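Local coordinates for protein tonb-dependent siderophore receptor (Acinetobacter baumannii, PDB 5FP1) that probably serves in the first step of iron uptake as an outer-membrane receptor that binds iron-chelating siderophores, and may bind ferric enterobactin with micromolar affinity, at residues 194-199 with 229-234; 253-258 with 395-400; 300-305 with 316-321. All coordinates share one frame; numbering follows the deposited sequence.

Contact 1: 194-199 with 229-234; sequences NGAEYK and KPDSGI
Ala196 lies against the backbone of Lys229 and Pro230, just before strand 197-209 of the barrel begins. Its CB is 3.4 Å from Lys229 O. Its CA is 3.2 Å from the same oxygen, a CA-H...O contact. The same methyl also meets Asp231, with 4.1 Å between Ala196 CB and Asp231 CB.

Glu197 makes the backbone bridge, an antiparallel hydrogen-bonded pair with Lys229. Glu197 N gives its hydrogen to Lys229 O at 3.0 Å, in the carbonyl plane and on a lone pair. Lys229 N returns a bond of 2.9 Å to Glu197 O. The two side chains run side by side in the same direction, and their CB atoms are 4.2 Å apart. Their charges do not pair with each other. Glu197 OE2 forms a salt bridge with Lys260, whereas Lys229 NZ donates to the carbonyls of Lys260 and Asp263.

Tyr198 reaches the segment by its hydroxyl, with Tyr198 OH 4.1 Å from Asp231 CB. The ring plane is at 90° to the Asp231 carboxylate. A water 2.8 Å from Tyr198 OH accepts a bond from Asp231 N. Lys199 NZ forms a salt bridge with Glu197 OE1; as a hydrogen bond it is weak.

The segments are joined by one backbone bridge, one water and the packing of Ala196. Lys260 ties Glu197 to the loop before strand 264-279, and Lys189 ties Asp231 to residues preceding 194-199.

Contact 2: 253-258 with 395-400; sequences QGTYYG and NGPTQK
Pro397 packs on Thr255 and Tyr257, joining two long loops at the extracellular end of the TonB-dependent receptor beta-barrel. One loop precedes strand 264-279 and the other strand 405-428. Neither segment forms regular secondary structure. The closest CA atoms, those of Tyr257 and Pro397, are 7.0 Å apart, so each link involves at least one side chain or a water.

The apolar part centres on the proline ring. Thr255 turns its methyl to it, because CG2 is anti to the backbone N. This places Thr255 CG2 3.7 Å from both Pro397 CG and Pro397 CD. Tyr257, two residues on, meets the ring obliquely, with its CE1 4.0 Å from Pro397 CG. The backbone oxygen Tyr256 O also packs on the ring, 3.6 Å from Pro397 CG, as a van der Waals neighbour.

The polar part has a direct and a water-mediated link. A water donates to Thr255 OG1 at 2.8 Å and accepts from Gly396 N at 2.9 Å. Thr255 OG1 is also bonded to Lys252 O. Tyr257 OH bonds to Leu394 O, just before 395-400, while Tyr256 OH bonds to Pro230 O outside both segments. Gln399 is bent at chi2 (-66°), which swings its amide beside the Tyr256 ring. The amide nitrogen sits at the ring edge, near its plane, and the two planes are 41° apart. Both ends of this amide are engaged, as OE1 accepts from Lys260 N. Gln399 NE2 donates to Gly258 O over 3.0 Å in an almost straight bond of 177°, arriving from above the carbonyl plane.

Contact 3: 300-305 with 316-321; sequences VWTNPD and VWHRLN. With PO4 (phosphate ion), chain B.
Trp301 and Asn321 form a hydrogen-bonded pair in an antiparallel beta hairpin of the receptor barrel, made by strands 284-304 and 315-341. Trp301 N donates to Asn321 O, and Asn321 N donates back to Trp301 O; both bonds are 2.9 Å. The Asn321 CB rests over the five-membered ring of Trp301 in a CH-pi contact, 3.9 Å from its centroid. That ring stands there because Trp301 CG lies between the backbone N and the carbonyl carbon (chi1 65°).

The next hydrogen-bonded pair is less even. Asn303 N gives a bond to Arg319 O, but Arg319 N makes only a weak bond to Asn303 O. It makes a second weak one to Trp317 O, in an inverse gamma turn centred on His318. Trp317 O also accepts from Asp305 N at 2.9 Å.

On the face with Thr302, apolar groups meet. Val300 CG1 touches Leu320 CD1 at 3.6 Å, and the Thr302 methyl lies at the edge of the His318 ring. Thr302 OG1 is bonded to Asp263.

Arg319 is bent at chi2. Its NE donates to Leu320 O at 2.9 Å, near the guanidinium plane, which limits the rotation of the group. Its NH1 forms a salt bridge with Asp306 and a weak bond to a phosphate ion, probably from the crystallisation liquor, that His700 also binds.

At the hairpin's end a carboxylate takes the place of a backbone acceptor. Trp317 NE1 is bonded to Phe379 O. Asp305 OD1, also bonded to Asn310 ND2, receives Trp317 N on its anti side, tilted out of the carboxylate plane, 2.8 Å away and at 165°.

All three contacts lie near one another at the extracellular end of the barrel. Contact 3 is buried and joins two neighbouring strands mainly by backbone bonds. Contact 1 is partly buried and has a single bridge beside the start of a strand. Contact 2, also partly buried, joins irregular loops. Contacts 1 and 2 each have a bridging water; contact 2 has no backbone-to-backbone bond, and its direct bond runs from a side-chain amide to a backbone oxygen. The region between strands 215-226 and 264-279, interrupted by strand 234-238, supplies a segment to both. It also reaches contact 3: Ser232 OG bonds to Thr302 O, and Tyr257 O takes a weak bond from His318 ND1.

Contact 1: 194-199 with 229-234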
# COMPACT_ATOMS: atom_id res chain seq x y z
N ASN A 194 -6.68 14.49 -22.06
CA ASN A 194 -7.93 13.80 -22.28
C ASN A 194 -7.84 12.39 -21.72
O ASN A 194 -8.18 11.41 -22.39
CB ASN A 194 -8.27 13.82 -23.77
CG ASN A 194 -8.45 15.23 -24.29
OD1 ASN A 194 -9.23 16.00 -23.73
ND2 ASN A 194 -7.73 15.58 -25.35
N GLY A 195 -7.34 12.33 -20.49
CA GLY A 195 -6.99 11.09 -19.86
C GLY A 195 -7.59 10.97 -18.47
O GLY A 195 -8.74 11.38 -18.23
N ALA A 196 -6.84 10.35 -17.57
CA ALA A 196 -7.39 10.04 -16.27
C ALA A 196 -7.64 11.34 -15.49
O ALA A 196 -6.89 12.31 -15.63
CB ALA A 196 -6.45 9.12 -15.50
N GLU A 197 -8.66 11.33 -14.65
CA GLU A 197 -9.06 12.51 -13.86
C GLU A 197 -9.46 12.06 -12.48
O GLU A 197 -10.11 11.03 -12.33
CB GLU A 197 -10.29 13.20 -14.46
CG GLU A 197 -10.13 13.76 -15.86
CD GLU A 197 -11.47 14.24 -16.41
OE1 GLU A 197 -12.34 14.62 -15.62
OE2 GLU A 197 -11.65 14.20 -17.63
N TYR A 198 -9.10 12.85 -11.47
CA TYR A 198 -9.37 12.49 -10.09
C TYR A 198 -10.16 13.59 -9.40
O TYR A 198 -9.84 14.77 -9.56
CB TYR A 198 -8.04 12.25 -9.35
CG TYR A 198 -7.31 11.12 -9.98
CD1 TYR A 198 -7.67 9.81 -9.68
CD2 TYR A 198 -6.33 11.34 -10.94
CE1 TYR A 198 -7.06 8.74 -10.30
CE2 TYR A 198 -5.71 10.27 -11.56
CZ TYR A 198 -6.09 8.98 -11.24
OH TYR A 198 -5.50 7.90 -11.84
N LYS A 199 -11.18 13.21 -8.65
CA LYS A 199 -11.93 14.18 -7.84
C LYS A 199 -12.29 13.51 -6.53
O LYS A 199 -12.80 12.39 -6.52
CB LYS A 199 -13.22 14.64 -8.55
CG LYS A 199 -12.99 15.26 -9.93
CD LYS A 199 -14.29 15.70 -10.57
CE LYS A 199 -14.02 16.39 -11.90
NZ LYS A 199 -13.16 15.54 -12.79
N LYS A 229 -12.17 9.38 -13.45
CA LYS A 229 -12.06 8.70 -14.74
C LYS A 229 -10.73 7.91 -14.63
O LYS A 229 -9.68 8.50 -14.57
CB LYS A 229 -12.02 9.70 -15.91
CG LYS A 229 -13.31 10.48 -16.14
CD LYS A 229 -14.44 9.48 -16.41
CE LYS A 229 -15.77 10.11 -16.83
NZ LYS A 229 -16.73 8.99 -17.11
N PRO A 230 -10.80 6.57 -14.53
CA PRO A 230 -9.63 5.80 -14.10
C PRO A 230 -8.58 5.63 -15.18
O PRO A 230 -8.88 5.62 -16.38
CB PRO A 230 -10.23 4.44 -13.72
CG PRO A 230 -11.44 4.31 -14.60
CD PRO A 230 -12.00 5.72 -14.69
N ASP A 231 -7.34 5.48 -14.76
CA ASP A 231 -6.26 5.26 -15.69
C ASP A 231 -6.36 3.93 -16.38
O ASP A 231 -7.04 2.99 -15.93
CB ASP A 231 -4.92 5.38 -14.96
CG ASP A 231 -3.77 5.78 -15.90
OD1 ASP A 231 -4.00 5.98 -17.12
OD2 ASP A 231 -2.64 5.86 -15.40
N SER A 232 -5.70 3.89 -17.53
CA SER A 232 -5.49 2.69 -18.30
C SER A 232 -4.00 2.38 -18.16
O SER A 232 -3.39 2.59 -17.10
CB SER A 232 -5.90 2.92 -19.76
OG SER A 232 -5.80 1.73 -20.55
N GLY A 233 -3.39 1.90 -19.22
CA GLY A 233 -1.97 1.63 -19.21
C GLY A 233 -1.42 1.60 -20.62
O GLY A 233 -2.13 1.98 -21.56
N ILE A 234 -0.18 1.14 -20.76
CA ILE A 234 0.49 1.02 -22.05
C ILE A 234 0.75 -0.46 -22.31
O ILE A 234 1.31 -1.18 -21.43
CB ILE A 234 1.79 1.83 -22.10
CG1 ILE A 234 1.54 3.28 -21.73
CG2 ILE A 234 2.46 1.70 -23.48
CD1 ILE A 234 0.57 4.03 -22.63
O HOH W 1 -7.03 5.56 -11.93

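Contact 2: 253-258 with 395-400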
# COMPACT_ATOMS: atom_id res chain seq x y z
N GLN A 253 4.44 9.75 -25.03
CA GLN A 253 4.29 9.92 -23.60
C GLN A 253 2.90 10.45 -23.28
O GLN A 253 2.38 11.32 -23.97
CB GLN A 253 5.37 10.89 -23.08
CG GLN A 253 5.33 11.11 -21.58
CD GLN A 253 6.48 11.94 -21.06
OE1 GLN A 253 7.24 12.53 -21.81
NE2 GLN A 253 6.62 11.97 -19.75
N GLY A 254 2.26 9.90 -22.25
CA GLY A 254 0.96 10.38 -21.83
C GLY A 254 -0.22 9.96 -22.69
O GLY A 254 -1.30 10.49 -22.54
N THR A 255 -0.05 8.95 -23.53
CA THR A 255 -1.16 8.42 -24.33
C THR A 255 -2.14 7.66 -23.43
O THR A 255 -1.74 6.85 -22.58
CB THR A 255 -0.64 7.51 -25.46
OG1 THR A 255 0.20 8.28 -26.34
CG2 THR A 255 -1.79 6.91 -26.24
N TYR A 256 -3.43 7.93 -23.60
CA TYR A 256 -4.48 7.30 -22.79
C TYR A 256 -5.38 6.41 -23.62
O TYR A 256 -6.01 6.89 -24.57
CB TYR A 256 -5.34 8.38 -22.14
CG TYR A 256 -6.47 7.90 -21.25
CD1 TYR A 256 -6.22 7.27 -20.03
CD2 TYR A 256 -7.80 8.12 -21.62
CE1 TYR A 256 -7.27 6.88 -19.22
CE2 TYR A 256 -8.84 7.73 -20.81
CZ TYR A 256 -8.58 7.12 -19.60
OH TYR A 256 -9.66 6.73 -18.81
N TYR A 257 -5.44 5.13 -23.25
CA TYR A 257 -6.26 4.16 -23.95
C TYR A 257 -7.57 3.82 -23.28
O TYR A 257 -8.30 2.93 -23.74
CB TYR A 257 -5.45 2.87 -24.18
CG TYR A 257 -4.28 3.07 -25.07
CD1 TYR A 257 -4.45 3.55 -26.37
CD2 TYR A 257 -2.97 2.86 -24.61
CE1 TYR A 257 -3.36 3.75 -27.20
CE2 TYR A 257 -1.89 3.05 -25.44
CZ TYR A 257 -2.08 3.51 -26.73
OH TYR A 257 -1.00 3.74 -27.54
N GLY A 258 -7.92 4.55 -22.22
CA GLY A 258 -9.21 4.39 -21.61
C GLY A 258 -10.32 5.00 -22.45
O GLY A 258 -10.07 5.68 -23.45
N ASN A 395 -1.71 5.04 -32.09
CA ASN A 395 -1.10 6.36 -32.11
C ASN A 395 -2.16 7.45 -32.27
O ASN A 395 -2.94 7.44 -33.21
CB ASN A 395 -0.05 6.42 -33.25
CG ASN A 395 1.07 5.41 -33.06
OD1 ASN A 395 1.34 4.57 -33.92
ND2 ASN A 395 1.70 5.46 -31.92
N GLY A 396 -2.22 8.38 -31.33
CA GLY A 396 -3.23 9.44 -31.34
C GLY A 396 -4.68 9.01 -31.16
O GLY A 396 -5.55 9.42 -31.94
N PRO A 397 -4.98 8.19 -30.13
CA PRO A 397 -6.37 7.83 -29.88
C PRO A 397 -7.25 9.05 -29.66
O PRO A 397 -6.80 10.02 -29.04
CB PRO A 397 -6.31 7.00 -28.58
CG PRO A 397 -5.00 7.35 -27.96
CD PRO A 397 -4.07 7.65 -29.10
N THR A 398 -8.49 9.00 -30.12
CA THR A 398 -9.44 10.05 -29.84
C THR A 398 -10.62 9.50 -29.05
O THR A 398 -11.04 8.36 -29.27
CB THR A 398 -9.93 10.72 -31.15
OG1 THR A 398 -10.58 9.75 -31.95
CG2 THR A 398 -8.77 11.29 -31.92
N GLN A 399 -11.17 10.31 -28.15
CA GLN A 399 -12.27 9.88 -27.30
C GLN A 399 -13.60 9.87 -28.05
O GLN A 399 -13.93 10.85 -28.73
CB GLN A 399 -12.36 10.77 -26.06
CG GLN A 399 -11.21 10.55 -25.10
CD GLN A 399 -11.26 9.14 -24.51
OE1 GLN A 399 -12.34 8.62 -24.23
NE2 GLN A 399 -10.11 8.51 -24.37
N LYS A 400 -14.33 8.78 -27.92
CA LYS A 400 -15.61 8.54 -28.61
C LYS A 400 -16.71 8.14 -27.65
O LYS A 400 -16.44 7.71 -26.53
CB LYS A 400 -15.46 7.39 -29.60
CG LYS A 400 -14.42 7.59 -30.69
CD LYS A 400 -14.87 8.61 -31.73
CE LYS A 400 -13.81 8.78 -32.80
NZ LYS A 400 -14.11 9.91 -33.73
O HOH W 2 -0.34 8.59 -29.12

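Contact 3: 300-305 with 316-321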
# COMPACT_ATOMS: atom_id res chain seq x y z
N VAL A 300 -15.22 0.67 -13.72
CA VAL A 300 -15.01 0.14 -15.07
C VAL A 300 -13.77 0.81 -15.62
O VAL A 300 -13.70 2.05 -15.67
CB VAL A 300 -16.19 0.47 -16.01
CG1 VAL A 300 -15.82 0.15 -17.46
CG2 VAL A 300 -17.43 -0.31 -15.59
N TRP A 301 -12.76 0.04 -16.00
CA TRP A 301 -11.55 0.62 -16.58
C TRP A 301 -11.02 -0.26 -17.71
O TRP A 301 -11.46 -1.42 -17.89
CB TRP A 301 -10.46 0.93 -15.52
CG TRP A 301 -9.93 -0.23 -14.88
CD1 TRP A 301 -10.44 -0.85 -13.76
CD2 TRP A 301 -8.79 -1.01 -15.29
NE1 TRP A 301 -9.70 -1.97 -13.48
CE2 TRP A 301 -8.68 -2.08 -14.39
CE3 TRP A 301 -7.88 -0.91 -16.35
CZ2 TRP A 301 -7.66 -3.05 -14.50
CZ3 TRP A 301 -6.87 -1.86 -16.45
CH2 TRP A 301 -6.79 -2.93 -15.55
N THR A 302 -10.09 0.31 -18.47
CA THR A 302 -9.65 -0.29 -19.72
C THR A 302 -8.29 -0.93 -19.63
O THR A 302 -7.30 -0.27 -19.30
CB THR A 302 -9.62 0.75 -20.86
OG1 THR A 302 -10.94 1.24 -21.07
CG2 THR A 302 -9.09 0.12 -22.12
N ASN A 303 -8.24 -2.21 -19.98
CA ASN A 303 -6.99 -2.91 -20.27
C ASN A 303 -6.65 -2.64 -21.76
O ASN A 303 -7.46 -2.95 -22.65
CB ASN A 303 -7.17 -4.40 -19.96
CG ASN A 303 -6.03 -5.30 -20.45
OD1 ASN A 303 -5.24 -4.96 -21.35
ND2 ASN A 303 -6.00 -6.50 -19.90
N PRO A 304 -5.49 -2.02 -22.04
CA PRO A 304 -5.15 -1.66 -23.44
C PRO A 304 -4.77 -2.91 -24.27
O PRO A 304 -3.64 -3.41 -24.22
CB PRO A 304 -3.98 -0.71 -23.27
CG PRO A 304 -3.27 -1.25 -22.06
CD PRO A 304 -4.39 -1.66 -21.12
N ASP A 305 -5.78 -3.43 -24.97
CA ASP A 305 -5.69 -4.51 -25.96
C ASP A 305 -5.69 -5.95 -25.45
O ASP A 305 -5.96 -6.85 -26.22
CB ASP A 305 -4.55 -4.32 -26.96
CG ASP A 305 -4.91 -4.91 -28.33
OD1 ASP A 305 -6.04 -4.63 -28.78
OD2 ASP A 305 -4.07 -5.62 -28.96
N VAL A 316 -5.90 -0.50 -30.68
CA VAL A 316 -6.03 -0.95 -29.29
C VAL A 316 -7.48 -1.18 -28.97
O VAL A 316 -8.30 -0.25 -29.06
CB VAL A 316 -5.47 0.12 -28.31
CG1 VAL A 316 -5.74 -0.25 -26.84
CG2 VAL A 316 -4.00 0.30 -28.54
N TRP A 317 -7.79 -2.40 -28.56
CA TRP A 317 -9.12 -2.81 -28.13
C TRP A 317 -9.35 -2.41 -26.67
O TRP A 317 -8.50 -2.68 -25.83
CB TRP A 317 -9.26 -4.32 -28.24
CG TRP A 317 -10.56 -4.88 -27.76
CD1 TRP A 317 -11.81 -4.50 -28.15
CD2 TRP A 317 -10.75 -5.94 -26.82
NE1 TRP A 317 -12.76 -5.24 -27.50
CE2 TRP A 317 -12.14 -6.13 -26.67
CE3 TRP A 317 -9.89 -6.77 -26.11
CZ2 TRP A 317 -12.68 -7.12 -25.84
CZ3 TRP A 317 -10.43 -7.75 -25.27
CH2 TRP A 317 -11.81 -7.91 -25.15
N HIS A 318 -10.47 -1.76 -26.39
CA HIS A 318 -10.79 -1.30 -25.04
C HIS A 318 -11.37 -2.44 -24.17
O HIS A 318 -12.55 -2.39 -23.83
CB HIS A 318 -11.84 -0.19 -25.03
CG HIS A 318 -11.45 1.08 -25.71
ND1 HIS A 318 -10.43 1.90 -25.27
CD2 HIS A 318 -12.01 1.73 -26.77
CE1 HIS A 318 -10.37 2.98 -26.03
NE2 HIS A 318 -11.32 2.90 -26.95
N ARG A 319 -10.54 -3.41 -23.78
CA ARG A 319 -10.95 -4.50 -22.90
C ARG A 319 -11.49 -3.94 -21.61
O ARG A 319 -10.88 -3.08 -21.01
CB ARG A 319 -9.77 -5.44 -22.61
CG ARG A 319 -9.96 -6.36 -21.41
CD ARG A 319 -11.06 -7.41 -21.56
NE ARG A 319 -11.37 -7.92 -20.23
CZ ARG A 319 -10.79 -8.95 -19.62
NH1 ARG A 319 -9.92 -9.72 -20.24
NH2 ARG A 319 -11.13 -9.23 -18.38
N LEU A 320 -12.66 -4.42 -21.20
CA LEU A 320 -13.32 -3.91 -19.98
C LEU A 320 -12.97 -4.78 -18.77
O LEU A 320 -13.04 -6.01 -18.85
CB LEU A 320 -14.85 -3.88 -20.16
CG LEU A 320 -15.68 -3.34 -18.98
CD1 LEU A 320 -16.89 -2.56 -19.51
CD2 LEU A 320 -16.11 -4.44 -18.04
N ASN A 321 -12.60 -4.11 -17.68
CA ASN A 321 -12.43 -4.68 -16.35
C ASN A 321 -13.38 -3.92 -15.43
O ASN A 321 -13.54 -2.70 -15.56
CB ASN A 321 -11.01 -4.53 -15.83
CG ASN A 321 -10.00 -5.44 -16.57
OD1 ASN A 321 -10.32 -6.56 -16.94
ND2 ASN A 321 -8.84 -4.97 -16.77
P PO4 B . -7.18 -11.88 -19.53
O1 PO4 B . -7.08 -12.00 -21.03
O2 PO4 B . -7.31 -10.41 -19.19
O3 PO4 B . -5.93 -12.45 -18.86
O4 PO4 B . -8.40 -12.63 -19.04